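Local coordinates for malonyl CoA-ACP transacylase (Xanthomonas oryzae pv. oryzae, PDB 3K89), which probably transfers the malonyl group from malonyl-CoA to holo acyl carrier protein, giving malonyl-ACP and free CoA, at residues A[271-277]-A[294-299]; A[122-127]-A[207-213]; A[259-264]-A[286-290]. All coordinates share one frame; numbering follows the deposited sequence.

Interaction 1. Residues A[271-277]-A[294-299]; sequences ITRIAEC and LDARPL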
# COMPACT_ATOMS: atom_id res chain seq x y z
N ILE A 271 2.49 -11.28 -16.56
CA ILE A 271 1.32 -10.46 -16.29
C ILE A 271 1.13 -9.35 -17.34
O ILE A 271 2.08 -8.61 -17.64
CB ILE A 271 1.40 -9.83 -14.87
CG1 ILE A 271 1.51 -10.94 -13.80
CG2 ILE A 271 0.20 -8.92 -14.61
CD1 ILE A 271 0.35 -11.91 -13.78
N THR A 272 -0.08 -9.26 -17.89
CA THR A 272 -0.47 -8.23 -18.86
C THR A 272 -1.69 -7.43 -18.40
O THR A 272 -2.02 -6.39 -18.98
CB THR A 272 -0.82 -8.86 -20.25
OG1 THR A 272 -1.99 -9.66 -20.12
CG2 THR A 272 0.33 -9.71 -20.77
N ARG A 273 -2.38 -7.93 -17.37
CA ARG A 273 -3.60 -7.30 -16.87
C ARG A 273 -3.48 -7.16 -15.36
O ARG A 273 -3.15 -8.12 -14.70
CB ARG A 273 -4.83 -8.15 -17.18
CG ARG A 273 -5.09 -8.44 -18.66
CD ARG A 273 -6.11 -9.57 -18.79
NE ARG A 273 -6.73 -9.61 -20.11
CZ ARG A 273 -7.72 -10.44 -20.46
NH1 ARG A 273 -8.20 -11.32 -19.58
NH2 ARG A 273 -8.22 -10.40 -21.68
N ILE A 274 -3.75 -5.96 -14.84
CA ILE A 274 -3.67 -5.74 -13.39
C ILE A 274 -4.91 -5.02 -12.89
O ILE A 274 -5.26 -3.94 -13.38
CB ILE A 274 -2.39 -4.95 -13.00
CG1 ILE A 274 -1.12 -5.66 -13.50
CG2 ILE A 274 -2.31 -4.76 -11.47
CD1 ILE A 274 0.18 -4.92 -13.24
N ALA A 275 -5.58 -5.62 -11.92
CA ALA A 275 -6.71 -4.95 -11.27
C ALA A 275 -6.24 -4.26 -10.01
O ALA A 275 -5.52 -4.86 -9.22
CB ALA A 275 -7.79 -5.93 -10.94
N GLU A 276 -6.67 -3.01 -9.82
CA GLU A 276 -6.45 -2.33 -8.55
C GLU A 276 -7.64 -2.64 -7.64
O GLU A 276 -8.76 -2.13 -7.85
CB GLU A 276 -6.24 -0.82 -8.76
CG GLU A 276 -5.92 -0.08 -7.45
CD GLU A 276 -5.35 1.32 -7.67
OE1 GLU A 276 -5.41 1.82 -8.81
OE2 GLU A 276 -4.80 1.89 -6.71
N CYS A 277 -7.40 -3.48 -6.64
CA CYS A 277 -8.49 -4.05 -5.85
C CYS A 277 -8.66 -3.29 -4.55
O CYS A 277 -8.15 -3.69 -3.50
CB CYS A 277 -8.19 -5.53 -5.60
SG CYS A 277 -9.57 -6.43 -4.88
N LEU A 294 0.81 -2.59 -20.06
CA LEU A 294 -0.08 -3.28 -19.13
C LEU A 294 -1.49 -2.70 -19.12
O LEU A 294 -1.67 -1.49 -19.22
CB LEU A 294 0.51 -3.29 -17.71
CG LEU A 294 1.91 -3.89 -17.57
CD1 LEU A 294 2.44 -3.74 -16.15
CD2 LEU A 294 1.95 -5.35 -18.03
N ASP A 295 -2.48 -3.59 -19.03
CA ASP A 295 -3.89 -3.21 -18.96
C ASP A 295 -4.25 -3.08 -17.48
O ASP A 295 -4.59 -4.07 -16.83
CB ASP A 295 -4.73 -4.29 -19.65
CG ASP A 295 -6.24 -4.00 -19.63
OD1 ASP A 295 -6.70 -2.97 -19.10
OD2 ASP A 295 -6.99 -4.84 -20.18
N ALA A 296 -4.13 -1.86 -16.96
CA ALA A 296 -4.36 -1.58 -15.55
C ALA A 296 -5.73 -0.96 -15.31
O ALA A 296 -6.05 0.11 -15.85
CB ALA A 296 -3.25 -0.67 -15.00
N ARG A 297 -6.55 -1.61 -14.48
CA ARG A 297 -7.93 -1.15 -14.25
C ARG A 297 -8.30 -1.06 -12.77
O ARG A 297 -8.15 -2.05 -12.06
CB ARG A 297 -8.91 -2.11 -14.92
CG ARG A 297 -8.87 -2.13 -16.43
CD ARG A 297 -9.95 -3.05 -16.93
NE ARG A 297 -10.05 -3.02 -18.38
CZ ARG A 297 -11.06 -2.48 -19.07
NH1 ARG A 297 -12.09 -1.87 -18.44
NH2 ARG A 297 -11.03 -2.52 -20.39
N PRO A 298 -8.81 0.09 -12.33
CA PRO A 298 -9.36 0.18 -10.96
C PRO A 298 -10.67 -0.58 -10.82
O PRO A 298 -11.42 -0.73 -11.80
CB PRO A 298 -9.65 1.68 -10.80
CG PRO A 298 -9.88 2.14 -12.19
CD PRO A 298 -8.91 1.39 -13.03
N LEU A 299 -10.97 -1.04 -9.60
CA LEU A 299 -12.22 -1.72 -9.29
C LEU A 299 -13.06 -0.97 -8.23
O LEU A 299 -14.06 -1.50 -7.75
CB LEU A 299 -11.93 -3.15 -8.80
CG LEU A 299 -11.07 -4.09 -9.63
CD1 LEU A 299 -10.87 -5.43 -8.90
CD2 LEU A 299 -11.70 -4.32 -11.01
O HOH W 1 -6.45 -7.06 -21.63
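I274 and L294 meet methyl to methyl, CD1 to CD1 at 3.9 Å, where two parallel strands come together as the two beta members of a beta-alpha-beta unit. Helix 282-290 makes the crossover between them. The backbones are joined by nearly straight bonds that include D295 N to T272 O (2.8 Å) and I274 N to D295 O (2.9 Å), and R297 N bonds I274 O.

The face bearing I274, A296, E276 and P298 is turned to the crossover helix. I274 is the bump here and A296 the hollow beside it, and I287 of the helix packs on both. L294 fills the same side at the start of the strands, its CD2 lying 3.3 Å from I271 O. E276 sends an extended chain beyond the strands, and its carboxylate is bonded by S284 OG and L283 N at the start of that helix. P298 suits this outermost strand because its nitrogen faces away from 273-276, where no N-H is needed.

On the other face A275 is small enough to receive L299. With CG beside its backbone N (chi1 -53°), L299 lays CD1 against A275 CB at 3.7 Å and also reaches toward C277 CB, while A308 of helix 302-311 also packs on it.

This face, which carries R273, A275, D295 and R297, is polar at its margin. D295 OD1 takes a weak salt bridge from R297 NE, and OD2 accepts from W312 NE1. A water that accepts from R273 NE at 3.0 Å donates to D295 OD2 at 2.7 Å.

Interaction 2. Residues A[122-127]-A[207-213]; sequences FMQAAA and MRDAANQ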
# COMPACT_ATOMS: atom_id res chain seq x y z
N PHE A 122 2.46 1.64 15.97
CA PHE A 122 3.90 1.60 16.19
C PHE A 122 4.57 2.68 15.36
O PHE A 122 5.49 3.34 15.84
CB PHE A 122 4.51 0.24 15.83
CG PHE A 122 3.95 -0.93 16.62
CD1 PHE A 122 3.51 -0.77 17.93
CD2 PHE A 122 3.92 -2.20 16.05
CE1 PHE A 122 3.00 -1.87 18.64
CE2 PHE A 122 3.43 -3.30 16.75
CZ PHE A 122 2.97 -3.13 18.05
N MET A 123 4.12 2.83 14.11
CA MET A 123 4.68 3.83 13.20
C MET A 123 4.47 5.24 13.73
O MET A 123 5.39 6.07 13.71
CB MET A 123 4.07 3.70 11.81
CG MET A 123 4.49 2.42 11.09
SD MET A 123 3.45 2.05 9.66
CE MET A 123 4.20 3.10 8.41
N GLN A 124 3.26 5.51 14.21
CA GLN A 124 2.91 6.83 14.71
C GLN A 124 3.72 7.20 15.94
O GLN A 124 4.15 8.35 16.07
CB GLN A 124 1.41 6.92 14.99
CG GLN A 124 0.91 8.34 15.24
CD GLN A 124 0.79 9.15 13.96
OE1 GLN A 124 -0.06 8.86 13.11
NE2 GLN A 124 1.65 10.16 13.81
N ALA A 125 3.94 6.22 16.81
CA ALA A 125 4.68 6.43 18.06
C ALA A 125 6.16 6.66 17.80
O ALA A 125 6.84 7.31 18.61
CB ALA A 125 4.48 5.24 18.98
N ALA A 126 6.65 6.13 16.68
CA ALA A 126 8.04 6.28 16.30
C ALA A 126 8.32 7.71 15.87
O ALA A 126 9.44 8.20 16.03
CB ALA A 126 8.38 5.32 15.18
N ALA A 127 7.30 8.38 15.36
CA ALA A 127 7.42 9.74 14.86
C ALA A 127 6.19 10.57 15.20
O ALA A 127 5.31 10.78 14.36
CB ALA A 127 7.66 9.74 13.35
N MET A 207 11.77 4.20 11.26
CA MET A 207 10.84 3.12 11.57
C MET A 207 11.55 1.86 12.05
O MET A 207 10.90 0.82 12.21
CB MET A 207 10.05 2.74 10.31
CG MET A 207 9.13 3.83 9.75
SD MET A 207 7.75 4.23 10.86
CE MET A 207 8.33 5.79 11.56
N ARG A 208 12.86 1.92 12.28
CA ARG A 208 13.60 0.67 12.58
C ARG A 208 13.10 -0.04 13.85
O ARG A 208 12.92 -1.26 13.84
CB ARG A 208 15.12 0.91 12.63
CG ARG A 208 15.95 -0.34 12.84
CD ARG A 208 15.85 -1.28 11.66
NE ARG A 208 16.50 -2.56 11.94
CZ ARG A 208 15.91 -3.58 12.56
NH1 ARG A 208 14.65 -3.49 12.97
NH2 ARG A 208 16.58 -4.70 12.77
N ASP A 209 12.87 0.72 14.92
CA ASP A 209 12.38 0.13 16.17
C ASP A 209 10.92 -0.32 16.07
O ASP A 209 10.57 -1.38 16.61
CB ASP A 209 12.60 1.10 17.33
CG ASP A 209 14.06 1.28 17.67
OD1 ASP A 209 14.84 0.32 17.52
OD2 ASP A 209 14.44 2.40 18.09
N ALA A 210 10.10 0.47 15.39
CA ALA A 210 8.70 0.09 15.13
C ALA A 210 8.64 -1.25 14.40
O ALA A 210 7.75 -2.06 14.65
CB ALA A 210 7.97 1.15 14.34
N ALA A 211 9.61 -1.47 13.50
CA ALA A 211 9.71 -2.73 12.75
C ALA A 211 9.93 -3.93 13.66
O ALA A 211 9.37 -5.01 13.43
CB ALA A 211 10.82 -2.65 11.69
N ASN A 212 10.76 -3.76 14.70
CA ASN A 212 10.92 -4.84 15.69
C ASN A 212 9.65 -5.12 16.47
O ASN A 212 9.31 -6.29 16.70
CB ASN A 212 12.12 -4.54 16.60
CG ASN A 212 13.43 -4.61 15.84
OD1 ASN A 212 13.55 -5.31 14.82
ND2 ASN A 212 14.43 -3.86 16.30
N GLN A 213 8.93 -4.07 16.84
CA GLN A 213 7.65 -4.21 17.52
C GLN A 213 6.68 -4.97 16.63
O GLN A 213 5.97 -5.86 17.08
CB GLN A 213 7.07 -2.85 17.88
CG GLN A 213 7.85 -2.09 18.92
CD GLN A 213 7.26 -0.72 19.13
OE1 GLN A 213 7.42 0.17 18.29
NE2 GLN A 213 6.53 -0.56 20.22
O HOH W 2 7.03 2.72 17.97
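M207 meets M123 and A126 at one end of a packed pair of antiparallel helices, whose axes lie 8.7 Å apart and run at 152° to each other. Standing at the N-cap position of its helix, M207 bends at chi2 and chi3, which brings the flexible thioether back across the gap. Its SD touches M123 CG at 3.7 Å, the two chains crossing at about a right angle, and its CE settles against A126 CB. The side chain of M123 is also about 5 Å from that of S94, the predicted active-site serine.

One turn on, A210 points toward the partner helix. Its lone methyl lies 3.6 Å from F122 O and also touches F122 CB, and a residue this small lets the backbones come close, the CA atoms of F122 and A210 being 5.1 Å apart.

The next turn brings Q213, an amphipathic residue suited to the outer margin. Its CB sits over the centre of the F122 ring, 3.7 Å from the centroid, in a CH-pi contact. The extended chain then carries the amide on over CD1, on the side of the ring where CB lies, its plane 30° from that of the ring. A water donates both to Q213 OE1 (2.6 Å) and to F122 O (2.7 Å), tying the amide to the other helix where no direct hydrogen bond joins the segments.

Helix 109-126 and helix 208-219 share a third neighbour, helix 242-254, whose L253 touches both M123 and A210, and M123 also packs on Q65 of helix 61-81.

Interaction 3. Residues A[259-264]-A[286-290]; sequences WTGCVQ and LIKRI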
# COMPACT_ATOMS: atom_id res chain seq x y z
N TRP A 259 8.09 -0.11 -5.63
CA TRP A 259 6.84 -0.32 -6.36
C TRP A 259 7.11 -0.54 -7.85
O TRP A 259 6.57 -1.48 -8.45
CB TRP A 259 5.80 0.81 -6.12
CG TRP A 259 4.49 0.44 -6.78
CD1 TRP A 259 3.88 1.04 -7.87
CD2 TRP A 259 3.67 -0.69 -6.45
NE1 TRP A 259 2.73 0.36 -8.20
CE2 TRP A 259 2.57 -0.70 -7.34
CE3 TRP A 259 3.75 -1.69 -5.45
CZ2 TRP A 259 1.56 -1.67 -7.29
CZ3 TRP A 259 2.74 -2.64 -5.38
CH2 TRP A 259 1.66 -2.64 -6.31
N THR A 260 7.99 0.28 -8.42
CA THR A 260 8.40 0.07 -9.82
C THR A 260 8.91 -1.35 -10.02
O THR A 260 8.47 -2.03 -10.95
CB THR A 260 9.45 1.11 -10.24
OG1 THR A 260 8.83 2.39 -10.17
CG2 THR A 260 9.93 0.88 -11.68
N GLY A 261 9.77 -1.81 -9.11
CA GLY A 261 10.32 -3.15 -9.16
C GLY A 261 9.26 -4.23 -9.09
O GLY A 261 9.32 -5.22 -9.82
N CYS A 262 8.27 -4.05 -8.21
CA CYS A 262 7.19 -5.04 -8.08
C CYS A 262 6.38 -5.16 -9.37
O CYS A 262 6.07 -6.26 -9.82
CB CYS A 262 6.25 -4.68 -6.92
SG CYS A 262 6.98 -4.99 -5.28
N VAL A 263 6.06 -4.03 -9.98
CA VAL A 263 5.27 -4.02 -11.22
C VAL A 263 6.10 -4.63 -12.36
O VAL A 263 5.58 -5.45 -13.12
CB VAL A 263 4.78 -2.60 -11.57
CG1 VAL A 263 4.08 -2.56 -12.94
CG2 VAL A 263 3.78 -2.10 -10.48
N GLN A 264 7.37 -4.26 -12.45
CA GLN A 264 8.27 -4.88 -13.44
C GLN A 264 8.40 -6.39 -13.22
O GLN A 264 8.47 -7.16 -14.19
CB GLN A 264 9.65 -4.20 -13.42
CG GLN A 264 9.61 -2.78 -13.99
CD GLN A 264 10.90 -1.99 -13.75
OE1 GLN A 264 11.71 -2.32 -12.88
NE2 GLN A 264 11.09 -0.93 -14.52
N LEU A 286 0.30 4.76 -11.43
CA LEU A 286 1.71 4.38 -11.38
C LEU A 286 2.07 3.30 -12.40
O LEU A 286 3.09 3.40 -13.07
CB LEU A 286 2.11 3.94 -9.95
CG LEU A 286 1.87 5.00 -8.87
CD1 LEU A 286 2.16 4.39 -7.52
CD2 LEU A 286 2.78 6.23 -9.10
N ILE A 287 1.22 2.29 -12.48
CA ILE A 287 1.43 1.16 -13.38
C ILE A 287 1.51 1.65 -14.84
O ILE A 287 2.40 1.22 -15.58
CB ILE A 287 0.35 0.08 -13.22
CG1 ILE A 287 0.54 -0.67 -11.89
CG2 ILE A 287 0.42 -0.96 -14.36
CD1 ILE A 287 -0.71 -1.39 -11.38
N LYS A 288 0.61 2.56 -15.22
CA LYS A 288 0.60 3.12 -16.58
C LYS A 288 1.89 3.86 -16.91
O LYS A 288 2.30 3.93 -18.08
CB LYS A 288 -0.62 4.04 -16.79
CG LYS A 288 -1.96 3.32 -16.72
CD LYS A 288 -3.11 4.21 -17.17
CE LYS A 288 -4.29 4.18 -16.20
NZ LYS A 288 -4.59 2.83 -15.62
N ARG A 289 2.53 4.43 -15.89
CA ARG A 289 3.81 5.12 -16.06
C ARG A 289 4.99 4.15 -16.09
O ARG A 289 5.98 4.39 -16.79
CB ARG A 289 3.99 6.21 -14.98
CG ARG A 289 5.22 7.10 -15.12
CD ARG A 289 5.16 7.98 -16.37
NE ARG A 289 6.44 8.63 -16.63
CZ ARG A 289 7.48 8.04 -17.23
NH1 ARG A 289 7.38 6.78 -17.63
NH2 ARG A 289 8.61 8.71 -17.41
N ILE A 290 4.88 3.05 -15.35
CA ILE A 290 5.94 2.05 -15.27
C ILE A 290 6.04 1.23 -16.56
O ILE A 290 7.14 1.01 -17.10
CB ILE A 290 5.73 1.11 -14.05
CG1 ILE A 290 5.90 1.91 -12.74
CG2 ILE A 290 6.73 -0.04 -14.06
CD1 ILE A 290 5.17 1.29 -11.53
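A chi1 of -66° in I290 sets CG1 next to the backbone N and CG2 anti to it; the chain runs on extended to CD1, pushing the longer branch at W259 and V263, while CG2 turns to V263 and Q264. I290 is thus a knob in a hole between two helices of the alpha/beta acyltransferase fold, inclined at 72° to each other. The hole is formed by W259, T260, V263 and Q264. I290 CD1 lies 3.8 Å from V263 CG2 and 3.9 Å from T260 CA; its CG2 comes 4.0 Å from Q264 CG, the aliphatic part of an otherwise polar chain at the exposed margin.

A beta-branched isoleucine suits a knob, since its two arms can touch different residues of the hole, with V263 meeting both. V263, also branched, places CG2 both over the rim of the W259 ring and 3.8 Å from I287 CG1.

The indole is set by a chi1 of -174°, which puts CG anti to the backbone N. It crosses L286 at about a right angle, CD1 of the ring meeting L286 CD1 at 3.8 Å. Beyond the helix pair the W259 ring meets that of H93, next to the predicted nucleophile S94. The indole NE1 is buried without a hydrogen-bond partner, 4.0 Å from L286 CB.

Interaction 2 comes first along the chain and involves helices 109-126 and 208-219. Interactions 3 and 1 follow, their segments alternating: helix 259-268, strand 273-276, helix 282-290, strand 295-298. These two touch, their centres 11 Å apart: helix 282-290, the crossover of interaction 1, is also one partner of interaction 3, and V263 CG1 packs on L294 CD1, so the helix pair covers one face at the edge of the parallel sheet. Interaction 2 lies across the chain's centre, its centre 32 Å from that of interaction 1 and 27 Å from that of interaction 3. M123 in interaction 2 and W259 in interaction 3 both lie near S94, so the predicted active site is approached from two separate packing regions of the acyltransferase domain.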